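Coat protein (Tobacco streak virus, PDB 4Y6T) self-assembles into the icosahedral T=3 capsid of the virus and binds the viral RNA, probably taking part in its packaging and in translation initiation. Local coordinates at residues T39-D44 and R133-K138. Sequence-based numbering, arbitrary orientation.
Sequences TIDTND and RRRDAK
R134 and D41 form the salt bridge of this contact. The guanidinium of R134 meets the carboxylate side-on, with NE and NH2 each 3.0 Å from one oxygen, OD1 of D41. The flat groups are nearly coplanar, 24° apart. OD1 offers its syn lone pair to NH2, while NE comes in on the syn side, 16° out of the carboxylate plane. NE makes a second, weak bond to OD2. The carboxylate gets there because CG of D41 is anti to its backbone N (chi1 -179°), and the R134 chain bends at chi3 to turn its nitrogens to it.

Hydrogen bonds from the charged guanidinium groups to neutral oxygens extend the grip. NH2 of R134 also reaches OD1 of N43 at 3.2 Å, from above the amide carbonyl plane, and NH1 adds a weak bond to the same oxygen. NH1 of R134 donates to O of L130, and ND2 of N43 to OD1 of D92. R135 binds the backbone directly: its NH1 donates to O of T39 at 2.9 Å, with the oxygen in the guanidinium plane. CB of D41 lies over one face of that guanidinium.

Two waters bridge the segments. One donates to OD2 of D41 and accepts from NE of R135. The other donates to OD2 of D44 and to O of R134, 2.6 Å from each. OD1 of D44 forms salt bridges with R139 and K38.

The contact joins two loops of the coat protein jelly roll, BC (strand 25-30 to 45-47) and HI (strand 125-127 to 140-150). HI makes a type I turn at R133-D136. Polar groups rather than a hydrophobic core tie the loops together. R134, bonded directly, and R135, linked through a water, probably stabilise the negative charge of D41.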
loop_
_atom_site.group_PDB
_atom_site.type_symbol
_atom_site.label_atom_id
_atom_site.label_comp_id
_atom_site.label_asym_id
_atom_site.label_seq_id
_atom_site.Cartn_x
_atom_site.Cartn_y
_atom_site.Cartn_z
ATOM N N THR A 39 -21.593 -7.274 23.590
ATOM C CA THR A 39 -22.390 -7.830 24.697
ATOM C C THR A 39 -22.582 -6.818 25.849
ATOM O O THR A 39 -23.655 -6.689 26.427
ATOM C CB THR A 39 -21.620 -9.107 25.208
ATOM O OG1 THR A 39 -21.805 -10.133 24.218
ATOM C CG2 THR A 39 -22.168 -9.652 26.555
ATOM N N ILE A 40 -21.478 -6.172 26.180
ATOM C CA ILE A 40 -21.335 -5.217 27.231
ATOM C C ILE A 40 -21.580 -3.802 26.742
ATOM O O ILE A 40 -20.964 -3.377 25.785
ATOM C CB ILE A 40 -19.903 -5.291 27.791
ATOM C CG1 ILE A 40 -19.601 -6.707 28.274
ATOM C CG2 ILE A 40 -19.767 -4.417 29.009
ATOM C CD1 ILE A 40 -18.226 -6.904 28.949
ATOM N N ASP A 41 -22.411 -3.068 27.456
ATOM C CA ASP A 41 -22.703 -1.709 27.153
ATOM C C ASP A 41 -21.549 -0.798 27.623
ATOM O O ASP A 41 -21.339 -0.569 28.820
ATOM C CB ASP A 41 -24.019 -1.294 27.777
ATOM C CG ASP A 41 -24.366 0.157 27.429
ATOM O OD1 ASP A 41 -23.367 0.912 27.367
ATOM O OD2 ASP A 41 -25.556 0.543 27.172
ATOM N N THR A 42 -20.764 -0.323 26.657
ATOM C CA THR A 42 -19.674 0.637 26.869
ATOM C C THR A 42 -19.668 1.582 25.709
ATOM O O THR A 42 -20.159 1.267 24.652
ATOM C CB THR A 42 -18.245 0.013 26.906
ATOM O OG1 THR A 42 -18.087 -0.906 25.832
ATOM C CG2 THR A 42 -17.968 -0.764 28.187
ATOM N N ASN A 43 -19.029 2.721 25.901
ATOM C CA ASN A 43 -18.768 3.587 24.803
ATOM C C ASN A 43 -17.782 2.905 23.880
ATOM O O ASN A 43 -17.163 1.944 24.244
ATOM C CB ASN A 43 -18.136 4.837 25.277
ATOM C CG ASN A 43 -19.093 5.678 26.066
ATOM O OD1 ASN A 43 -20.298 5.721 25.815
ATOM N ND2 ASN A 43 -18.551 6.382 27.010
ATOM N N ASP A 44 -17.656 3.409 22.672
ATOM C CA ASP A 44 -16.723 2.783 21.662
ATOM C C ASP A 44 -15.482 3.659 21.439
ATOM O O ASP A 44 -15.545 4.872 21.551
ATOM C CB ASP A 44 -17.512 2.711 20.426
ATOM C CG ASP A 44 -18.602 1.634 20.460
ATOM O OD1 ASP A 44 -18.289 0.441 20.771
ATOM O OD2 ASP A 44 -19.793 2.006 20.230
ATOM N N ARG A 133 -29.097 2.244 20.817
ATOM C CA ARG A 133 -28.552 1.157 20.044
ATOM C C ARG A 133 -27.059 1.010 20.246
ATOM O O ARG A 133 -26.330 0.682 19.330
ATOM C CB ARG A 133 -28.841 1.357 18.618
ATOM C CG ARG A 133 -30.327 1.471 18.309
ATOM C CD ARG A 133 -30.632 1.205 16.833
ATOM N NE ARG A 133 -31.382 2.306 16.218
ATOM C CZ ARG A 133 -32.711 2.431 16.144
ATOM N NH1 ARG A 133 -33.524 1.544 16.731
ATOM N NH2 ARG A 133 -33.218 3.483 15.500
ATOM N N ARG A 134 -26.626 1.138 21.492
ATOM C CA ARG A 134 -25.226 1.153 21.832
ATOM C C ARG A 134 -24.506 -0.123 21.573
ATOM O O ARG A 134 -23.276 -0.152 21.596
ATOM C CB ARG A 134 -25.075 1.508 23.280
ATOM C CG ARG A 134 -25.706 2.846 23.571
ATOM C CD ARG A 134 -25.746 3.426 24.944
ATOM N NE ARG A 134 -24.566 3.169 25.741
ATOM C CZ ARG A 134 -23.582 4.043 25.975
ATOM N NH1 ARG A 134 -23.558 5.251 25.402
ATOM N NH2 ARG A 134 -22.551 3.675 26.727
ATOM N N ARG A 135 -25.229 -1.219 21.309
ATOM C CA ARG A 135 -24.554 -2.522 21.116
ATOM C C ARG A 135 -24.789 -3.088 19.761
ATOM O O ARG A 135 -24.296 -4.165 19.433
ATOM C CB ARG A 135 -24.975 -3.512 22.230
ATOM C CG ARG A 135 -24.698 -2.950 23.640
ATOM C CD ARG A 135 -24.892 -3.864 24.844
ATOM N NE ARG A 135 -26.168 -3.478 25.456
ATOM C CZ ARG A 135 -26.777 -4.185 26.360
ATOM N NH1 ARG A 135 -26.182 -5.254 26.846
ATOM N NH2 ARG A 135 -27.924 -3.763 26.817
ATOM N N ASP A 136 -25.539 -2.402 18.946
ATOM C CA ASP A 136 -25.879 -2.978 17.634
ATOM C C ASP A 136 -24.672 -3.058 16.708
ATOM O O ASP A 136 -23.780 -2.198 16.748
ATOM C CB ASP A 136 -26.954 -2.180 16.916
ATOM C CG ASP A 136 -28.337 -2.294 17.569
ATOM O OD1 ASP A 136 -28.443 -2.835 18.719
ATOM O OD2 ASP A 136 -29.303 -1.784 16.921
ATOM N N ALA A 137 -24.673 -4.089 15.880
ATOM C CA ALA A 137 -23.744 -4.174 14.824
ATOM C C ALA A 137 -23.947 -2.999 13.894
ATOM O O ALA A 137 -25.064 -2.515 13.759
ATOM C CB ALA A 137 -23.959 -5.447 14.052
ATOM N N LYS A 138 -22.842 -2.551 13.286
ATOM C CA LYS A 138 -22.850 -1.387 12.402
ATOM C C LYS A 138 -23.390 -0.100 13.027
ATOM O O LYS A 138 -23.841 0.783 12.320
ATOM C CB LYS A 138 -23.572 -1.706 11.127
ATOM C CG LYS A 138 -22.991 -2.926 10.427
ATOM C CD LYS A 138 -23.496 -2.993 9.008
ATOM C CE LYS A 138 -23.661 -4.417 8.508
ATOM N NZ LYS A 138 -23.988 -4.379 7.040
HETATM O O HOH W 1 -27.248 -0.790 25.695
HETATM O O HOH W 2 -22.126 2.209 21.341
#